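Local coordinates for chitin deacetylase 1 (Bombyx mori, PDB 5ZNT), which removes the N-acetyl groups of chitin by hydrolysis, yielding chitosan and acetate, as a zinc-dependent carbohydrate esterase of family 4, at residues E123-G126 against M127-I130; H270-W273 against L274-P278; T302-Q305 against V306-V310; T315-E318 against A319-F322. All blocks are in the same frame, centred on the assembly; numbering follows the deposited sequence.

Interaction 1 (E123-G126 against M127-I130)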
ATOM      1  N   GLU A 123      -9.367 -14.638  -3.683  1.00 17.70           N
ATOM      2  CA  GLU A 123      -8.586 -13.600  -4.355  1.00 20.47           C
ATOM      3  C   GLU A 123      -7.396 -13.162  -3.509  1.00 21.41           C
ATOM      4  O   GLU A 123      -6.285 -13.045  -4.019  1.00 18.25           O
ATOM      5  CB  GLU A 123      -9.467 -12.389  -4.678  1.00 20.14           C
ATOM      6  CG  GLU A 123     -10.462 -12.623  -5.835  1.00 19.96           C
ATOM      7  CD  GLU A 123      -9.775 -12.546  -7.194  1.00 20.68           C
ATOM      8  OE1 GLU A 123      -8.535 -12.438  -7.232  1.00 19.54           O
ATOM      9  OE2 GLU A 123     -10.464 -12.572  -8.228  1.00 21.13           O
ATOM     10  N   MET A 124      -7.613 -12.894  -2.216  1.00 18.82           N
ATOM     11  CA  MET A 124      -6.576 -12.223  -1.427  1.00 17.75           C
ATOM     12  C   MET A 124      -5.724 -13.216  -0.645  1.00 19.07           C
ATOM     13  O   MET A 124      -4.491 -13.145  -0.688  1.00 15.91           O
ATOM     14  CB  MET A 124      -7.221 -11.183  -0.487  1.00 17.55           C
ATOM     15  CG  MET A 124      -7.948 -10.050  -1.272  1.00 14.81           C
ATOM     16  SD  MET A 124      -6.834  -9.290  -2.476  1.00 19.12           S
ATOM     17  CE  MET A 124      -7.908  -7.979  -3.045  1.00 19.79           C
ATOM     18  N   ALA A 125      -6.355 -14.141   0.088  1.00 20.68           N
ATOM     19  CA  ALA A 125      -5.561 -15.170   0.755  1.00 17.76           C
ATOM     20  C   ALA A 125      -4.874 -16.069  -0.267  1.00 21.27           C
ATOM     21  O   ALA A 125      -3.752 -16.526  -0.032  1.00 19.81           O
ATOM     22  CB  ALA A 125      -6.429 -16.002   1.701  1.00 24.00           C
ATOM     23  N   GLY A 126      -5.532 -16.331  -1.399  1.00 21.18           N
ATOM     24  CA  GLY A 126      -4.881 -17.070  -2.468  1.00 18.16           C
ATOM     25  C   GLY A 126      -3.644 -16.368  -2.989  1.00 19.36           C
ATOM     26  O   GLY A 126      -2.597 -16.986  -3.177  1.00 17.58           O
ATOM     27  N   MET A 127      -3.743 -15.052  -3.220  1.00 16.70           N
ATOM     28  CA  MET A 127      -2.578 -14.319  -3.703  1.00 17.09           C
ATOM     29  C   MET A 127      -1.458 -14.348  -2.671  1.00 16.42           C
ATOM     30  O   MET A 127      -0.278 -14.453  -3.034  1.00 15.91           O
ATOM     31  CB  MET A 127      -2.945 -12.869  -4.045  1.00 16.60           C
ATOM     32  CG  MET A 127      -1.772 -12.035  -4.576  1.00 19.21           C
ATOM     33  SD  MET A 127      -0.931 -12.816  -6.012  1.00 18.68           S
ATOM     34  CE  MET A 127       0.446 -11.697  -6.299  1.00 15.16           C
ATOM     35  N   ARG A 128      -1.802 -14.264  -1.380  1.00 15.61           N
ATOM     36  CA  ARG A 128      -0.772 -14.422  -0.346  1.00 14.21           C
ATOM     37  C   ARG A 128      -0.076 -15.780  -0.453  1.00 16.25           C
ATOM     38  O   ARG A 128       1.149 -15.880  -0.284  1.00 17.15           O
ATOM     39  CB  ARG A 128      -1.378 -14.238   1.052  1.00 18.54           C
ATOM     40  CG  ARG A 128      -0.339 -14.418   2.206  1.00 20.15           C
ATOM     41  CD  ARG A 128      -0.965 -14.105   3.595  1.00 19.14           C
ATOM     42  NE  ARG A 128      -2.104 -14.973   3.857  1.00 20.95           N
ATOM     43  CZ  ARG A 128      -2.969 -14.784   4.846  1.00 27.72           C
ATOM     44  NH1 ARG A 128      -2.816 -13.757   5.669  1.00 22.66           N
ATOM     45  NH2 ARG A 128      -3.985 -15.620   5.012  1.00 21.14           N
ATOM     46  N   VAL A 129      -0.835 -16.841  -0.723  1.00 17.30           N
ATOM     47  CA  VAL A 129      -0.221 -18.166  -0.879  1.00 16.71           C
ATOM     48  C   VAL A 129       0.750 -18.178  -2.060  1.00 16.83           C
ATOM     49  O   VAL A 129       1.867 -18.707  -1.965  1.00 17.55           O
ATOM     50  CB  VAL A 129      -1.318 -19.235  -1.047  1.00 15.95           C
ATOM     51  CG1 VAL A 129      -0.755 -20.529  -1.682  1.00 18.30           C
ATOM     52  CG2 VAL A 129      -2.006 -19.527   0.295  1.00 22.87           C
ATOM     53  N   ILE A 130       0.337 -17.605  -3.193  1.00 13.99           N
ATOM     54  CA  ILE A 130       1.206 -17.559  -4.369  1.00 15.71           C
ATOM     55  C   ILE A 130       2.515 -16.859  -4.043  1.00 18.77           C
ATOM     56  O   ILE A 130       3.612 -17.362  -4.347  1.00 17.70           O
ATOM     57  CB  ILE A 130       0.480 -16.869  -5.541  1.00 15.83           C
ATOM     58  CG1 ILE A 130      -0.785 -17.650  -5.911  1.00 16.30           C
ATOM     59  CG2 ILE A 130       1.419 -16.740  -6.761  1.00 17.04           C
ATOM     60  CD1 ILE A 130      -1.606 -16.983  -7.036  1.00 17.17           C
TER
HETATM   61  O   HOH W   1      -3.184 -17.178   2.577  1.00 27.68           O

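Interaction 2 (H270-W273 against L274-P278)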
ATOM      1  N   HIS A 270       0.973   3.878 -10.066  1.00 20.62           N
ATOM      2  CA  HIS A 270       1.227   2.789 -11.005  1.00 22.93           C
ATOM      3  C   HIS A 270       2.549   3.078 -11.684  1.00 21.69           C
ATOM      4  O   HIS A 270       2.757   4.192 -12.173  1.00 23.31           O
ATOM      5  CB  HIS A 270       0.134   2.670 -12.064  1.00 20.38           C
ATOM      6  CG  HIS A 270      -1.199   2.324 -11.495  1.00 26.14           C
ATOM      7  ND1 HIS A 270      -2.087   3.283 -11.062  1.00 26.19           N
ATOM      8  CD2 HIS A 270      -1.791   1.126 -11.269  1.00 20.04           C
ATOM      9  CE1 HIS A 270      -3.180   2.691 -10.610  1.00 24.07           C
ATOM     10  NE2 HIS A 270      -3.028   1.385 -10.729  1.00 19.30           N
ATOM     11  N   ALA A 271       3.431   2.078 -11.707  1.00 18.20           N
ATOM     12  CA  ALA A 271       4.739   2.252 -12.327  1.00 19.14           C
ATOM     13  C   ALA A 271       4.616   2.792 -13.742  1.00 20.08           C
ATOM     14  O   ALA A 271       5.388   3.668 -14.150  1.00 21.37           O
ATOM     15  CB  ALA A 271       5.489   0.924 -12.345  1.00 19.61           C
ATOM     16  N   ALA A 272       3.650   2.283 -14.510  1.00 20.37           N
ATOM     17  CA  ALA A 272       3.564   2.671 -15.916  1.00 20.93           C
ATOM     18  C   ALA A 272       3.358   4.182 -16.070  1.00 23.81           C
ATOM     19  O   ALA A 272       3.859   4.793 -17.021  1.00 23.68           O
ATOM     20  CB  ALA A 272       2.431   1.893 -16.593  1.00 27.44           C
ATOM     21  N   TRP A 273       2.607   4.796 -15.149  1.00 19.81           N
ATOM     22  CA  TRP A 273       2.386   6.240 -15.191  1.00 20.74           C
ATOM     23  C   TRP A 273       3.703   7.003 -15.060  1.00 24.59           C
ATOM     24  O   TRP A 273       3.941   7.971 -15.791  1.00 23.51           O
ATOM     25  CB  TRP A 273       1.403   6.630 -14.090  1.00 22.24           C
ATOM     26  CG  TRP A 273       0.981   8.095 -14.051  1.00 27.22           C
ATOM     27  CD1 TRP A 273      -0.047   8.684 -14.756  1.00 32.67           C
ATOM     28  CD2 TRP A 273       1.563   9.141 -13.254  1.00 27.47           C
ATOM     29  NE1 TRP A 273      -0.137  10.023 -14.434  1.00 26.60           N
ATOM     30  CE2 TRP A 273       0.838  10.331 -13.525  1.00 28.60           C
ATOM     31  CE3 TRP A 273       2.620   9.187 -12.332  1.00 21.64           C
ATOM     32  CZ2 TRP A 273       1.138  11.547 -12.905  1.00 26.74           C
ATOM     33  CZ3 TRP A 273       2.916  10.390 -11.726  1.00 25.50           C
ATOM     34  CH2 TRP A 273       2.179  11.561 -12.017  1.00 30.42           C
ATOM     35  N   LEU A 274       4.592   6.557 -14.161  1.00 23.15           N
ATOM     36  CA  LEU A 274       5.917   7.171 -14.052  1.00 24.10           C
ATOM     37  C   LEU A 274       6.780   6.842 -15.264  1.00 27.56           C
ATOM     38  O   LEU A 274       7.489   7.708 -15.788  1.00 30.11           O
ATOM     39  CB  LEU A 274       6.623   6.695 -12.776  1.00 17.43           C
ATOM     40  CG  LEU A 274       6.071   7.261 -11.477  1.00 21.38           C
ATOM     41  CD1 LEU A 274       6.647   6.519 -10.250  1.00 20.52           C
ATOM     42  CD2 LEU A 274       6.328   8.799 -11.394  1.00 25.80           C
ATOM     43  N   LYS A 275       6.744   5.594 -15.714  1.00 23.46           N
ATOM     44  CA  LYS A 275       7.613   5.183 -16.806  1.00 29.32           C
ATOM     45  C   LYS A 275       7.212   5.840 -18.119  1.00 34.66           C
ATOM     46  O   LYS A 275       8.074   6.258 -18.902  1.00 32.13           O
ATOM     47  CB  LYS A 275       7.602   3.664 -16.940  1.00 27.77           C
ATOM     48  CG  LYS A 275       8.620   3.195 -17.961  1.00 37.34           C
ATOM     49  CD  LYS A 275       8.786   1.712 -17.947  1.00 33.16           C
ATOM     50  CE  LYS A 275       9.874   1.304 -18.906  1.00 35.87           C
ATOM     51  NZ  LYS A 275       9.927  -0.165 -18.989  1.00 38.81           N
ATOM     52  N   ASN A 276       5.911   5.949 -18.379  1.00 30.50           N
ATOM     53  CA  ASN A 276       5.474   6.468 -19.666  1.00 32.19           C
ATOM     54  C   ASN A 276       5.570   7.981 -19.750  1.00 43.45           C
ATOM     55  O   ASN A 276       5.407   8.540 -20.840  1.00 38.27           O
ATOM     56  CB  ASN A 276       4.035   6.018 -19.967  1.00 33.29           C
ATOM     57  CG  ASN A 276       3.905   4.492 -20.080  1.00 31.44           C
ATOM     58  OD1 ASN A 276       4.902   3.764 -20.126  1.00 38.88           O
ATOM     59  ND2 ASN A 276       2.678   4.012 -20.125  1.00 38.79           N
ATOM     60  N   ASN A 277       5.837   8.655 -18.633  1.00 39.91           N
ATOM     61  CA  ASN A 277       5.916  10.112 -18.580  1.00 32.72           C
ATOM     62  C   ASN A 277       7.240  10.503 -17.937  1.00 36.14           C
ATOM     63  O   ASN A 277       7.277  10.851 -16.752  1.00 34.49           O
ATOM     64  CB  ASN A 277       4.749  10.702 -17.790  1.00 33.27           C
ATOM     65  CG  ASN A 277       3.381  10.381 -18.397  1.00 50.52           C
ATOM     66  OD1 ASN A 277       2.959  11.048 -19.345  1.00 49.66           O
ATOM     67  ND2 ASN A 277       2.664   9.391 -17.822  1.00 29.33           N
ATOM     68  N   PRO A 278       8.345  10.448 -18.680  1.00 36.88           N
ATOM     69  CA  PRO A 278       9.649  10.818 -18.090  1.00 32.94           C
ATOM     70  C   PRO A 278       9.683  12.117 -17.274  1.00 35.31           C
ATOM     71  O   PRO A 278      10.406  12.166 -16.265  1.00 34.14           O
ATOM     72  CB  PRO A 278      10.563  10.909 -19.318  1.00 37.92           C
ATOM     73  CG  PRO A 278      10.006   9.900 -20.258  1.00 34.70           C
ATOM     74  CD  PRO A 278       8.498   9.904 -20.044  1.00 38.69           C
TER

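Interaction 3 (T302-Q305 against V306-V310)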
ATOM      1  N   THR A 302       7.307   1.859   4.794  1.00 21.44           N
ATOM      2  CA  THR A 302       6.258   0.954   4.338  1.00 18.82           C
ATOM      3  C   THR A 302       4.973   1.181   5.127  1.00 22.79           C
ATOM      4  O   THR A 302       4.955   1.831   6.178  1.00 21.51           O
ATOM      5  CB  THR A 302       6.684  -0.500   4.492  1.00 16.44           C
ATOM      6  OG1 THR A 302       6.716  -0.841   5.882  1.00 18.38           O
ATOM      7  CG2 THR A 302       8.072  -0.739   3.893  1.00 17.49           C
ATOM      8  N   MET A 303       3.889   0.579   4.638  1.00 17.51           N
ATOM      9  CA  MET A 303       2.616   0.659   5.356  1.00 22.44           C
ATOM     10  C   MET A 303       2.701  -0.027   6.707  1.00 22.69           C
ATOM     11  O   MET A 303       2.196   0.487   7.710  1.00 21.71           O
ATOM     12  CB  MET A 303       1.504   0.023   4.531  1.00 19.60           C
ATOM     13  CG  MET A 303       1.422   0.548   3.140  1.00 30.11           C
ATOM     14  SD  MET A 303       0.508   2.073   3.166  1.00 41.16           S
ATOM     15  CE  MET A 303      -0.932   1.539   2.372  1.00 25.66           C
ATOM     16  N   THR A 304       3.279  -1.235   6.739  1.00 19.98           N
ATOM     17  CA  THR A 304       3.466  -1.921   8.012  1.00 19.23           C
ATOM     18  C   THR A 304       4.261  -1.052   8.981  1.00 22.19           C
ATOM     19  O   THR A 304       3.960  -1.013  10.180  1.00 23.50           O
ATOM     20  CB  THR A 304       4.165  -3.264   7.791  1.00 24.68           C
ATOM     21  OG1 THR A 304       3.260  -4.167   7.148  1.00 22.15           O
ATOM     22  CG2 THR A 304       4.635  -3.897   9.130  1.00 23.20           C
ATOM     23  N   GLN A 305       5.257  -0.317   8.473  1.00 22.86           N
ATOM     24  CA  GLN A 305       6.057   0.540   9.345  1.00 23.21           C
ATOM     25  C   GLN A 305       5.242   1.708   9.904  1.00 23.31           C
ATOM     26  O   GLN A 305       5.516   2.164  11.022  1.00 26.94           O
ATOM     27  CB  GLN A 305       7.291   1.038   8.592  1.00 16.87           C
ATOM     28  CG  GLN A 305       8.365  -0.029   8.534  1.00 19.56           C
ATOM     29  CD  GLN A 305       9.502   0.289   7.604  1.00 22.70           C
ATOM     30  OE1 GLN A 305       9.441   1.228   6.807  1.00 21.50           O
ATOM     31  NE2 GLN A 305      10.572  -0.486   7.714  1.00 24.71           N
ATOM     32  N   VAL A 306       4.247   2.202   9.161  1.00 19.20           N
ATOM     33  CA  VAL A 306       3.350   3.206   9.731  1.00 20.64           C
ATOM     34  C   VAL A 306       2.614   2.620  10.929  1.00 26.84           C
ATOM     35  O   VAL A 306       2.580   3.216  12.013  1.00 24.38           O
ATOM     36  CB  VAL A 306       2.364   3.740   8.677  1.00 21.45           C
ATOM     37  CG1 VAL A 306       1.354   4.695   9.346  1.00 21.65           C
ATOM     38  CG2 VAL A 306       3.097   4.475   7.585  1.00 18.11           C
ATOM     39  N   ILE A 307       2.030   1.432  10.754  1.00 20.26           N
ATOM     40  CA  ILE A 307       1.291   0.794  11.842  1.00 23.91           C
ATOM     41  C   ILE A 307       2.202   0.547  13.043  1.00 27.22           C
ATOM     42  O   ILE A 307       1.785   0.698  14.196  1.00 24.71           O
ATOM     43  CB  ILE A 307       0.633  -0.511  11.345  1.00 23.41           C
ATOM     44  CG1 ILE A 307      -0.423  -0.199  10.282  1.00 25.63           C
ATOM     45  CG2 ILE A 307       0.018  -1.304  12.513  1.00 24.07           C
ATOM     46  CD1 ILE A 307      -1.008  -1.458   9.574  1.00 26.68           C
ATOM     47  N   GLN A 308       3.462   0.176  12.798  1.00 22.18           N
ATOM     48  CA  GLN A 308       4.376  -0.064  13.909  1.00 25.56           C
ATOM     49  C   GLN A 308       4.638   1.223  14.688  1.00 29.61           C
ATOM     50  O   GLN A 308       4.712   1.202  15.925  1.00 29.38           O
ATOM     51  CB  GLN A 308       5.675  -0.683  13.393  1.00 27.01           C
ATOM     52  CG  GLN A 308       5.510  -2.146  13.018  1.00 25.96           C
ATOM     53  CD  GLN A 308       6.694  -2.675  12.255  1.00 33.07           C
ATOM     54  OE1 GLN A 308       7.266  -1.980  11.415  1.00 26.62           O
ATOM     55  NE2 GLN A 308       7.082  -3.908  12.551  1.00 33.70           N
ATOM     56  N   TRP A 309       4.728   2.358  13.989  1.00 20.67           N
ATOM     57  CA  TRP A 309       4.858   3.640  14.677  1.00 22.35           C
ATOM     58  C   TRP A 309       3.588   3.985  15.451  1.00 30.89           C
ATOM     59  O   TRP A 309       3.661   4.443  16.597  1.00 28.65           O
ATOM     60  CB  TRP A 309       5.178   4.748  13.679  1.00 25.02           C
ATOM     61  CG  TRP A 309       5.461   6.087  14.328  1.00 25.89           C
ATOM     62  CD1 TRP A 309       6.691   6.615  14.612  1.00 24.68           C
ATOM     63  CD2 TRP A 309       4.499   7.055  14.769  1.00 23.20           C
ATOM     64  NE1 TRP A 309       6.556   7.847  15.212  1.00 25.67           N
ATOM     65  CE2 TRP A 309       5.222   8.140  15.323  1.00 28.87           C
ATOM     66  CE3 TRP A 309       3.103   7.108  14.760  1.00 22.32           C
ATOM     67  CZ2 TRP A 309       4.593   9.266  15.858  1.00 26.75           C
ATOM     68  CZ3 TRP A 309       2.476   8.227  15.293  1.00 30.77           C
ATOM     69  CH2 TRP A 309       3.223   9.296  15.827  1.00 27.14           C
ATOM     70  N   VAL A 310       2.416   3.791  14.839  1.00 28.81           N
ATOM     71  CA  VAL A 310       1.155   4.064  15.537  1.00 27.89           C
ATOM     72  C   VAL A 310       1.080   3.268  16.826  1.00 28.81           C
ATOM     73  O   VAL A 310       0.537   3.735  17.835  1.00 33.64           O
ATOM     74  CB  VAL A 310      -0.046   3.765  14.618  1.00 28.70           C
ATOM     75  CG1 VAL A 310      -1.365   3.815  15.407  1.00 30.33           C
ATOM     76  CG2 VAL A 310      -0.092   4.767  13.482  1.00 25.88           C
TER

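Interaction 4 (T315-E318 against A319-F322)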
ATOM      1  N   THR A 315       8.899  10.213  18.819  1.00 29.77           N
ATOM      2  CA  THR A 315       9.162  11.563  18.355  1.00 29.23           C
ATOM      3  C   THR A 315      10.224  11.540  17.263  1.00 28.50           C
ATOM      4  O   THR A 315      10.915  10.535  17.050  1.00 30.75           O
ATOM      5  CB  THR A 315       9.657  12.449  19.501  1.00 37.45           C
ATOM      6  OG1 THR A 315      10.988  12.044  19.851  1.00 31.06           O
ATOM      7  CG2 THR A 315       8.747  12.329  20.726  1.00 34.01           C
ATOM      8  N   VAL A 316      10.379  12.685  16.590  1.00 28.84           N
ATOM      9  CA  VAL A 316      11.421  12.804  15.573  1.00 28.20           C
ATOM     10  C   VAL A 316      12.763  12.377  16.139  1.00 37.74           C
ATOM     11  O   VAL A 316      13.537  11.672  15.478  1.00 36.90           O
ATOM     12  CB  VAL A 316      11.485  14.241  15.027  1.00 32.12           C
ATOM     13  CG1 VAL A 316      12.685  14.404  14.085  1.00 32.45           C
ATOM     14  CG2 VAL A 316      10.175  14.625  14.339  1.00 30.04           C
ATOM     15  N   THR A 317      13.065  12.789  17.380  1.00 35.80           N
ATOM     16  CA  THR A 317      14.370  12.452  17.946  1.00 35.84           C
ATOM     17  C   THR A 317      14.491  10.957  18.201  1.00 33.63           C
ATOM     18  O   THR A 317      15.524  10.350  17.898  1.00 36.99           O
ATOM     19  CB  THR A 317      14.620  13.234  19.235  1.00 38.00           C
ATOM     20  OG1 THR A 317      14.370  14.631  19.012  1.00 39.39           O
ATOM     21  CG2 THR A 317      16.058  13.061  19.654  1.00 43.04           C
ATOM     22  N   GLU A 318      13.444  10.343  18.745  1.00 31.63           N
ATOM     23  CA  GLU A 318      13.484   8.910  18.985  1.00 34.58           C
ATOM     24  C   GLU A 318      13.447   8.097  17.692  1.00 35.07           C
ATOM     25  O   GLU A 318      13.913   6.949  17.683  1.00 33.22           O
ATOM     26  CB  GLU A 318      12.318   8.520  19.890  1.00 37.01           C
ATOM     27  CG  GLU A 318      12.358   9.207  21.258  1.00 40.82           C
ATOM     28  CD  GLU A 318      11.030   9.139  21.964  1.00 42.70           C
ATOM     29  OE1 GLU A 318      10.003   9.060  21.256  1.00 40.86           O
ATOM     30  OE2 GLU A 318      11.004   9.156  23.216  1.00 45.58           O
ATOM     31  N   ALA A 319      12.909   8.660  16.606  1.00 32.92           N
ATOM     32  CA  ALA A 319      12.703   7.869  15.393  1.00 30.51           C
ATOM     33  C   ALA A 319      14.012   7.343  14.812  1.00 32.53           C
ATOM     34  O   ALA A 319      14.018   6.280  14.172  1.00 29.89           O
ATOM     35  CB  ALA A 319      11.958   8.708  14.349  1.00 25.44           C
ATOM     36  N   LYS A 320      15.125   8.042  15.056  1.00 34.60           N
ATOM     37  CA  LYS A 320      16.412   7.652  14.487  1.00 32.89           C
ATOM     38  C   LYS A 320      16.834   6.254  14.909  1.00 34.11           C
ATOM     39  O   LYS A 320      17.553   5.578  14.166  1.00 35.09           O
ATOM     40  CB  LYS A 320      17.496   8.648  14.897  1.00 40.97           C
ATOM     41  CG  LYS A 320      17.482   9.926  14.096  1.00 44.99           C
ATOM     42  CD  LYS A 320      18.540  10.920  14.586  1.00 47.25           C
ATOM     43  CE  LYS A 320      18.250  11.368  16.028  1.00 50.44           C
ATOM     44  NZ  LYS A 320      19.138  12.471  16.502  1.00 58.64           N
ATOM     45  N   ASN A 321      16.431   5.805  16.097  1.00 31.66           N
ATOM     46  CA  ASN A 321      16.837   4.491  16.579  1.00 37.10           C
ATOM     47  C   ASN A 321      15.651   3.552  16.764  1.00 35.02           C
ATOM     48  O   ASN A 321      15.780   2.519  17.427  1.00 32.81           O
ATOM     49  CB  ASN A 321      17.638   4.620  17.883  1.00 45.23           C
ATOM     50  CG  ASN A 321      16.957   5.513  18.897  1.00 50.99           C
ATOM     51  OD1 ASN A 321      15.885   5.189  19.408  1.00 54.38           O
ATOM     52  ND2 ASN A 321      17.560   6.662  19.169  1.00 59.92           N
ATOM     53  N   PHE A 322      14.500   3.890  16.181  1.00 33.24           N
ATOM     54  CA  PHE A 322      13.324   3.023  16.211  1.00 26.75           C
ATOM     55  C   PHE A 322      13.606   1.756  15.405  1.00 28.61           C
ATOM     56  O   PHE A 322      13.797   1.812  14.183  1.00 30.61           O
ATOM     57  CB  PHE A 322      12.130   3.791  15.655  1.00 25.89           C
ATOM     58  CG  PHE A 322      10.810   3.123  15.878  1.00 32.45           C
ATOM     59  CD1 PHE A 322      10.513   2.521  17.093  1.00 28.66           C
ATOM     60  CD2 PHE A 322       9.850   3.105  14.864  1.00 24.34           C
ATOM     61  CE1 PHE A 322       9.275   1.918  17.303  1.00 30.75           C
ATOM     62  CE2 PHE A 322       8.613   2.512  15.063  1.00 23.26           C
ATOM     63  CZ  PHE A 322       8.319   1.916  16.281  1.00 31.05           C
TER

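Interaction 1 (E123-G126 against M127-I130)
Ala125 and Arg128 meet one turn apart on helix 117-134 of the polysaccharide deacetylase domain, a helix that packs against the zinc-bearing part of the fold. The methyl CB of Ala125 lies 4.1 Å from Arg128 NH2, approaching the guanidinium obliquely. The arginine leaves the helix with CG anti to its backbone N (chi1 179°) and bends only at chi3, which brings the head group back over the preceding turn; there NH1 binds Gln164 O and the cation packs on Phe166. Gly126 and Met127 sit at the junction of the two segments, where backbone bonds carry the contact. Ile130 N donates to Gly126 O at 3.0 Å, and Ile130 CG1 rests 3.3 Å from that oxygen. Near the wider, pi-type turn at 123-125, the bond from Met127 N to Glu123 O is weak, while the Met127 side chain runs off to Val100 and Tyr85. Ahead of it, Met124 packs on Val100 of strand 97-100, its side chain about 6 Å from that of the zinc ligand His101. Ala125 O serves two donors: Val129 N at 3.0 Å, and a water at 2.7 Å whose oxygen lies in the guanidinium plane and accepts from Arg128 NE.

Interaction 2 (H270-W273 against L274-P278)
Trp273 and Asn277 meet at the end of the short helix 271-276, which follows strand 265-270 of the parallel sheet in the deacetylase fold. Three kinds of interaction share the turn. The first is polar and uses side chains: Asn277 ND2 donates to Trp273 O at 2.8 Å, almost straight at 172°. The bond lies in the carbonyl plane on a lone pair, and the oxygen is also within the asparagine amide plane, a geometry that fixes the rotation of the Asn277 amide. The backbone Asn277 N reaches the same oxygen only weakly. At the other end of the helix the side chain of His270, hydrogen-bonded through ND1 to Asp235, lies about 4 Å from the zinc ion.

The regular helical bonds form the second group. Lys275 N donates to Ala271 O at 2.8 Å, and Asn276 N to Ala272 O at 2.7 Å.

Packing is the third. A chi1 of -176° swings the Trp273 indole to the carbonyl side of its own residue, where Leu274 and Asn277 follow. Leu274 CD2 touches its six-membered ring at CZ3, 3.8 Å away, while Asn277 ND2 stands 4.1 Å above one face, offset toward the rim, with ring and amide planes 54° apart. Phe280 stacks on the indole and Phe246 meets it edge to face.

As the backbone bonding weakens at the helix end, the asparagine amide takes over the Trp273 carbonyl, giving this oxygen a strong partner where the regular ladder supplies a poor one.

Interaction 3 (T302-Q305 against V306-V310)
Gln308 lies across Thr304 and Gln305 on the preceding turn of helix 303-311, its amide carbon CD 3.9 Å from Thr304 CG2. That methyl lies beside the threonine's carbonyl carbon, while OG1 (chi1 -71°) sits beside the backbone N and hydrogen-bonds Glu97 OE2. Gln308 OE1 comes down beside the aliphatic part of Gln305, 3.6 Å from its CG, and the two glutamine amides are nearly coplanar, their planes 20° apart. Below them the backbone follows the helical pattern, with Gln308 N donating to Thr304 O at 2.9 Å and Trp309 N to Gln305 O at 3.1 Å.

The helix starts in a capping box. Gln305 N donates to Thr302 OG1 at 3.0 Å, and Thr302 N returns a bond of the same length to Gln305 OE1, approaching from above the carbonyl plane. On another side of the helix, Val306 packs on Met39 and Thr41 of strand 38-45 and on Met211 of strand 209-214; Ile307 shares Met211 and adds Tyr168. These contacts seat the helix between the parallel sheet and the neighbouring mixed one.

Neutral groups thus satisfy the polar atoms of the buried Gln305: OE1 accepts from Thr302 N in the box, NE2 has a weak bond to Pro324 O, and the backbone O accepts from both Trp309 N and Trp325 NE1.

Interaction 4 (T315-E318 against A319-F322)
A capping box opens the short, weakly bonded helix 316-319, and a type I beta turn from Ala319 to Phe322 ends it. Across the join, Ala319 N donates to Thr315 O at 2.8 Å, with a weak second bond to Val316 O, and the Ala319 methyl sits over the same first turn, CB 3.4 Å from Thr315 O. In the box, Glu318 N donates to Thr315 OG1 at 3.2 Å and 170°. Thr315 N answers with a bond of 2.9 Å to Glu318 OE1, met on the anti side of the carboxylate. Glu318 reaches it because CG lies beside the backbone N (chi1 -61°) and the chain then runs extended; its other oxygen has a long, weak ion pair with Arg314.

Beyond the box, Asn321 N donates to Glu318 O at 3.2 Å, coming in from well above the carbonyl plane. Lys320 folds back at chi3, setting its CE 3.5 Å from Thr317 O. Ala319 also packs on Pro37 and on Tyr299 of strand 298-300, and Phe322 meets Trp325 edge to face.

With so few helical bonds, side chains supplement the backbone bonds of the first turn: the threonine oxygen and the glutamate carboxylate each engage a backbone N-H, and the carboxylate may be favoured near the N-H groups at this helix start.

All four contacts are local, each within one continuous run of chain. Interactions 1 and 3 are buried helix turns, whereas interactions 2 and 4 are partly buried and take in whole short helices, 271-276 and 316-319. Interaction 2 stands nearest the metal, through its first residue, and interaction 1 flanks the same site; interaction 4 is remote from it. Capping boxes start the helices of interactions 3 and 4, closed by a neutral glutamine in the core and a charged glutamate nearer the surface. These two touch: Phe322 CZ packs 3.7 Å from Gln308 O, and Trp325 contacts both. Interaction 1 instead adds a water bridge, and interaction 2 a side-chain amide at a helix end.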